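Local coordinates for enterobactin synthetase component F-related protein (Vibrio cholerae serotype O1, PDB 4OXI) that probably activates glycine with ATP to form glycyl adenylate, in a pathway that modifies lipopolysaccharide, at residues 476-479 with 480-484; 484-487 with 488-492. One frame throughout, in Å; residues are numbered along the deposited sequence.

Contact 1 of 2, residues 476-479 with 480-484; sequences QRVE and LEEIE. With GAP (glycyl-adenosine-5'-phosphate), chain B.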
loop_
_atom_site.group_PDB
_atom_site.type_symbol
_atom_site.label_atom_id
_atom_site.label_comp_id
_atom_site.label_asym_id
_atom_site.label_seq_id
_atom_site.Cartn_x
_atom_site.Cartn_y
_atom_site.Cartn_z
ATOM N N GLN A 476 1.740 -0.661 -9.677
ATOM C CA GLN A 476 2.586 0.051 -8.721
ATOM C C GLN A 476 2.768 1.530 -9.084
ATOM O O GLN A 476 3.079 1.871 -10.232
ATOM C CB GLN A 476 3.953 -0.606 -8.649
ATOM C CG GLN A 476 3.929 -2.080 -8.317
ATOM C CD GLN A 476 5.340 -2.621 -8.164
ATOM O OE1 GLN A 476 6.189 -1.988 -7.528
ATOM N NE2 GLN A 476 5.610 -3.778 -8.765
ATOM N N ARG A 477 2.575 2.403 -8.103
ATOM C CA ARG A 477 2.736 3.845 -8.284
ATOM C C ARG A 477 4.172 4.244 -8.651
ATOM O O ARG A 477 5.123 3.804 -8.016
ATOM C CB ARG A 477 2.349 4.536 -6.982
ATOM C CG ARG A 477 2.518 6.043 -6.961
ATOM C CD ARG A 477 1.941 6.615 -5.669
ATOM N NE ARG A 477 2.413 7.970 -5.386
ATOM C CZ ARG A 477 1.892 8.764 -4.451
ATOM N NH1 ARG A 477 0.863 8.347 -3.710
ATOM N NH2 ARG A 477 2.392 9.979 -4.264
ATOM N N VAL A 478 4.332 5.087 -9.664
ATOM C CA VAL A 478 5.657 5.608 -9.992
ATOM C C VAL A 478 5.554 6.944 -10.718
ATOM O O VAL A 478 4.577 7.197 -11.420
ATOM C CB VAL A 478 6.467 4.592 -10.838
ATOM C CG1 VAL A 478 5.833 4.416 -12.194
ATOM C CG2 VAL A 478 7.941 5.026 -10.958
ATOM N N GLU A 479 6.547 7.810 -10.531
ATOM C CA GLU A 479 6.659 9.033 -11.329
ATOM C C GLU A 479 7.462 8.736 -12.601
ATOM O O GLU A 479 8.610 8.295 -12.525
ATOM C CB GLU A 479 7.383 10.126 -10.526
ATOM C CG GLU A 479 6.775 10.448 -9.150
ATOM C CD GLU A 479 5.511 11.288 -9.244
ATOM O OE1 GLU A 479 5.184 11.751 -10.361
ATOM O OE2 GLU A 479 4.845 11.490 -8.200
ATOM N N LEU A 480 6.874 8.976 -13.765
ATOM C CA LEU A 480 7.594 8.780 -15.021
ATOM C C LEU A 480 8.881 9.601 -15.025
ATOM O O LEU A 480 9.871 9.192 -15.622
ATOM C CB LEU A 480 6.718 9.135 -16.224
ATOM C CG LEU A 480 5.631 8.098 -16.526
ATOM C CD1 LEU A 480 4.854 8.466 -17.773
ATOM C CD2 LEU A 480 6.209 6.710 -16.647
ATOM N N GLU A 481 8.872 10.735 -14.326
ATOM C CA GLU A 481 10.074 11.566 -14.197
ATOM C C GLU A 481 11.187 10.913 -13.383
ATOM O O GLU A 481 12.360 11.195 -13.622
ATOM C CB GLU A 481 9.753 12.951 -13.627
ATOM C CG GLU A 481 9.001 13.849 -14.589
ATOM C CD GLU A 481 7.502 13.828 -14.349
ATOM O OE1 GLU A 481 6.799 14.701 -14.912
ATOM O OE2 GLU A 481 7.026 12.938 -13.596
ATOM N N GLU A 482 10.846 10.059 -12.418
ATOM C CA GLU A 482 11.903 9.344 -11.701
ATOM C C GLU A 482 12.644 8.416 -12.670
ATOM O O GLU A 482 13.866 8.326 -12.643
ATOM C CB GLU A 482 11.383 8.551 -10.491
ATOM C CG GLU A 482 12.500 7.712 -9.834
ATOM C CD GLU A 482 12.031 6.743 -8.732
ATOM O OE1 GLU A 482 10.806 6.505 -8.588
ATOM O OE2 GLU A 482 12.906 6.202 -8.013
ATOM N N ILE A 483 11.896 7.738 -13.531
ATOM C CA ILE A 483 12.493 6.820 -14.487
ATOM C C ILE A 483 13.339 7.599 -15.503
ATOM O O ILE A 483 14.483 7.248 -15.773
ATOM C CB ILE A 483 11.419 5.990 -15.211
ATOM C CG1 ILE A 483 10.573 5.223 -14.186
ATOM C CG2 ILE A 483 12.071 5.035 -16.205
ATOM C CD1 ILE A 483 9.432 4.403 -14.792
ATOM N N GLU A 484 12.769 8.666 -16.043
ATOM C CA GLU A 484 13.481 9.530 -16.970
ATOM C C GLU A 484 14.783 10.058 -16.366
ATOM O O GLU A 484 15.829 10.056 -17.020
ATOM C CB GLU A 484 12.582 10.683 -17.414
ATOM C CG GLU A 484 13.233 11.571 -18.463
ATOM C CD GLU A 484 12.356 12.733 -18.871
ATOM O OE1 GLU A 484 12.918 13.819 -19.130
ATOM O OE2 GLU A 484 11.115 12.558 -18.942
HETATM N N GAP B . -3.912 3.771 -1.389
HETATM C CA GAP B . -4.360 3.083 -2.635
HETATM C C GAP B . -3.417 3.508 -3.744
HETATM O O GAP B . -3.506 3.084 -4.882
HETATM P PA GAP B . -1.220 5.052 -4.333
HETATM O O1A GAP B . -0.706 6.232 -3.547
HETATM O O2A GAP B . -0.280 3.936 -4.760
HETATM O O3A GAP B . -2.387 4.470 -3.400
HETATM C "C5'" GAP B . -2.785 6.819 -5.474
HETATM O "O5'" GAP B . -1.964 5.660 -5.622
HETATM C "C4'" GAP B . -3.311 7.223 -6.836
HETATM O "O4'" GAP B . -3.894 6.086 -7.476
HETATM C "C3'" GAP B . -4.452 8.214 -6.766
HETATM O "O3'" GAP B . -3.968 9.550 -6.638
HETATM C "C2'" GAP B . -5.174 7.958 -8.078
HETATM O "O2'" GAP B . -4.460 8.543 -9.156
HETATM C "C1'" GAP B . -4.986 6.480 -8.305
HETATM N N9 GAP B . -6.201 5.759 -7.863
HETATM C C8 GAP B . -6.366 5.162 -6.668
HETATM N N7 GAP B . -7.585 4.572 -6.580
HETATM C C5 GAP B . -8.226 4.808 -7.746
HETATM C C6 GAP B . -9.553 4.483 -8.307
HETATM N N6 GAP B . -10.450 3.748 -7.596
HETATM N N1 GAP B . -9.825 4.928 -9.558
HETATM C C2 GAP B . -8.935 5.649 -10.278
HETATM N N3 GAP B . -7.711 5.978 -9.821
HETATM C C4 GAP B . -7.307 5.589 -8.588
#

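Contact 2 of 2, residues 484-487 with 488-492; sequences ETVV and RRVTQ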
loop_
_atom_site.group_PDB
_atom_site.type_symbol
_atom_site.label_atom_id
_atom_site.label_comp_id
_atom_site.label_asym_id
_atom_site.label_seq_id
_atom_site.Cartn_x
_atom_site.Cartn_y
_atom_site.Cartn_z
ATOM N N GLU A 484 12.769 8.666 -16.043
ATOM C CA GLU A 484 13.481 9.530 -16.970
ATOM C C GLU A 484 14.783 10.058 -16.366
ATOM O O GLU A 484 15.829 10.056 -17.020
ATOM C CB GLU A 484 12.582 10.683 -17.414
ATOM C CG GLU A 484 13.233 11.571 -18.463
ATOM C CD GLU A 484 12.356 12.733 -18.871
ATOM O OE1 GLU A 484 12.918 13.819 -19.130
ATOM O OE2 GLU A 484 11.115 12.558 -18.942
ATOM N N THR A 485 14.720 10.479 -15.106
ATOM C CA THR A 485 15.889 11.000 -14.404
ATOM C C THR A 485 17.003 9.968 -14.324
ATOM O O THR A 485 18.173 10.282 -14.553
ATOM C CB THR A 485 15.504 11.469 -12.991
ATOM O OG1 THR A 485 14.695 12.649 -13.097
ATOM C CG2 THR A 485 16.741 11.769 -12.147
ATOM N N VAL A 486 16.632 8.728 -14.010
ATOM C CA VAL A 486 17.590 7.627 -13.932
ATOM C C VAL A 486 18.145 7.286 -15.317
ATOM O O VAL A 486 19.351 7.095 -15.482
ATOM C CB VAL A 486 16.947 6.361 -13.291
ATOM C CG1 VAL A 486 17.817 5.123 -13.526
ATOM C CG2 VAL A 486 16.670 6.582 -11.783
ATOM N N VAL A 487 17.266 7.213 -16.314
ATOM C CA VAL A 487 17.693 6.868 -17.670
ATOM C C VAL A 487 18.610 7.956 -18.252
ATOM O O VAL A 487 19.600 7.641 -18.911
ATOM C CB VAL A 487 16.486 6.563 -18.595
ATOM C CG1 VAL A 487 16.914 6.496 -20.048
ATOM C CG2 VAL A 487 15.802 5.257 -18.173
ATOM N N ARG A 488 18.291 9.225 -17.982
ATOM C CA ARG A 488 19.152 10.348 -18.374
ATOM C C ARG A 488 20.564 10.233 -17.804
ATOM O O ARG A 488 21.541 10.428 -18.530
ATOM C CB ARG A 488 18.556 11.696 -17.950
ATOM C CG ARG A 488 17.637 12.314 -18.978
ATOM C CD ARG A 488 17.142 13.705 -18.563
ATOM N NE ARG A 488 16.021 14.081 -19.417
ATOM C CZ ARG A 488 16.153 14.622 -20.626
ATOM N NH1 ARG A 488 17.364 14.890 -21.111
ATOM N NH2 ARG A 488 15.072 14.906 -21.352
ATOM N N ARG A 489 20.658 9.943 -16.507
ATOM C CA ARG A 489 21.945 9.756 -15.834
ATOM C C ARG A 489 22.758 8.643 -16.483
ATOM O O ARG A 489 23.937 8.815 -16.787
ATOM C CB ARG A 489 21.736 9.374 -14.365
ATOM C CG ARG A 489 21.671 10.533 -13.390
ATOM C CD ARG A 489 22.183 10.098 -12.008
ATOM N NE ARG A 489 21.582 8.843 -11.554
ATOM C CZ ARG A 489 20.455 8.759 -10.846
ATOM N NH1 ARG A 489 19.988 7.575 -10.474
ATOM N NH2 ARG A 489 19.793 9.855 -10.500
ATOM N N VAL A 490 22.110 7.498 -16.674
ATOM C CA VAL A 490 22.772 6.289 -17.136
ATOM C C VAL A 490 23.169 6.381 -18.618
ATOM O O VAL A 490 24.231 5.910 -19.012
ATOM C CB VAL A 490 21.876 5.059 -16.875
ATOM C CG1 VAL A 490 22.433 3.835 -17.549
ATOM C CG2 VAL A 490 21.715 4.818 -15.372
ATOM N N THR A 491 22.330 7.001 -19.439
ATOM C CA THR A 491 22.641 7.105 -20.857
ATOM C C THR A 491 23.397 8.368 -21.246
ATOM O O THR A 491 24.030 8.398 -22.299
ATOM C CB THR A 491 21.378 7.012 -21.722
ATOM O OG1 THR A 491 20.575 8.183 -21.530
ATOM C CG2 THR A 491 20.587 5.757 -21.357
ATOM N N GLN A 492 23.319 9.405 -20.415
ATOM C CA GLN A 492 23.905 10.711 -20.735
ATOM C C GLN A 492 23.287 11.311 -21.997
ATOM O O GLN A 492 23.845 12.238 -22.589
ATOM C CB GLN A 492 25.440 10.635 -20.871
ATOM C CG GLN A 492 26.188 10.395 -19.553
ATOM C CD GLN A 492 25.883 11.458 -18.515
ATOM O OE1 GLN A 492 26.124 12.648 -18.736
ATOM N NE2 GLN A 492 25.336 11.034 -17.376
#

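Contact 1 of 2, residues 476-479 with 480-484
Val478 holds CG2 trans to its own N while CG1 (chi1 67°) sits between N and C, and Ile483 sends CG1 and then CD1 out in an extended run; the two branches cross at about a right angle, with Val478 CG2 4.2 Å from Ile483 CD1. Glu482 stretches fully, CG opposite N, and brings OE1 to 4.0 Å from Val478 CG2, where Ser223 OG is its hydrogen-bond partner. The same hydroxyl also bonds Glu479 N, so one serine ties the N-cap residue to the first turn. Glu479 supplies its backbone rather than its carboxylate to the turn: Glu482 N donates to Glu479 O at 2.9 Å, bent to 132° and approaching from above the carbonyl plane, and Ile483 N adds a weak bond of 3.5 Å to the same oxygen. Glu479 OE1 and Glu481 OE2 lie 3.9 Å apart, two like charges that, lying this close, may raise the pKa of one or the other. Near the start of the strand, the extended Arg477 chain delivers NH1 to phosphate oxygen O1A of GAP at 2.6 Å, in the ligand pocket, while NH2 makes a salt bridge to Glu364. Strand 476-479 pairs antiparallel with strand 470-473, and helix 480-491, whose first turn, 480-484, runs at 61° to strand 476-479, rests Leu480 and Ile483 on strand 496-500.

Contact 2 of 2, residues 484-487 with 488-492
Arg488 meets Glu484 in a side-on salt bridge: NE lies 3.1 Å from Glu484 OE1 on the anti lone pair, and NH2 lies 3.3 Å from the same OE1, above the carboxylate plane. Both bonds lie in the guanidinium plane, which is turned 50° from the carboxylate. The two extended chains run alongside each other in the same direction, one helical turn apart. Arg489 folds back instead, its chain bent at chi3 (-49°), so that one guanidinium face lies over Val486 CA, displaced toward the rim, and NH1 comes 3.7 Å from Val486 CG2. These are i to i+4 and i to i+3 neighbours of an alpha-helix, and Arg488 N to Glu484 O, at 2.8 Å and 164°, is one of its regular backbone bonds. Near the C-terminal end, Val487 O accepts both Thr491 N and Thr491 OG1, the latter at 2.8 Å, from opposite faces of its plane. Gln492, with positive phi, leaves the helix and turns NE2 back to Arg489 O at 2.7 Å. Farther out, His494 O receives Arg488 NH1 and Gln534 OE1 receives Arg489 NH1, while Val490 and Thr491 pack on Trp527 of helix 524-531 and Val487 on Val496 of strand 496-500.

Contacts 1 and 2 follow directly along the chain and share Glu484, with centres about 12 Å apart. Contact 1 joins strand 476-479 to the opening of helix 480-491; contact 2 covers the rest of that helix and its exit at Gln492. Arg477 touches the ligand at the beginning of contact 1, whose centre lies about 16 Å from the centre of the chain; contact 2, farther along, is centred about 27 Å from it, on the same side. Strand 496-500 packs against both contacts, whereas helix 524-531 packs against contact 2. The strand that carries the phosphate-binding Arg477 thus runs straight into a helix that packs on strand 496-500 and helix 524-531.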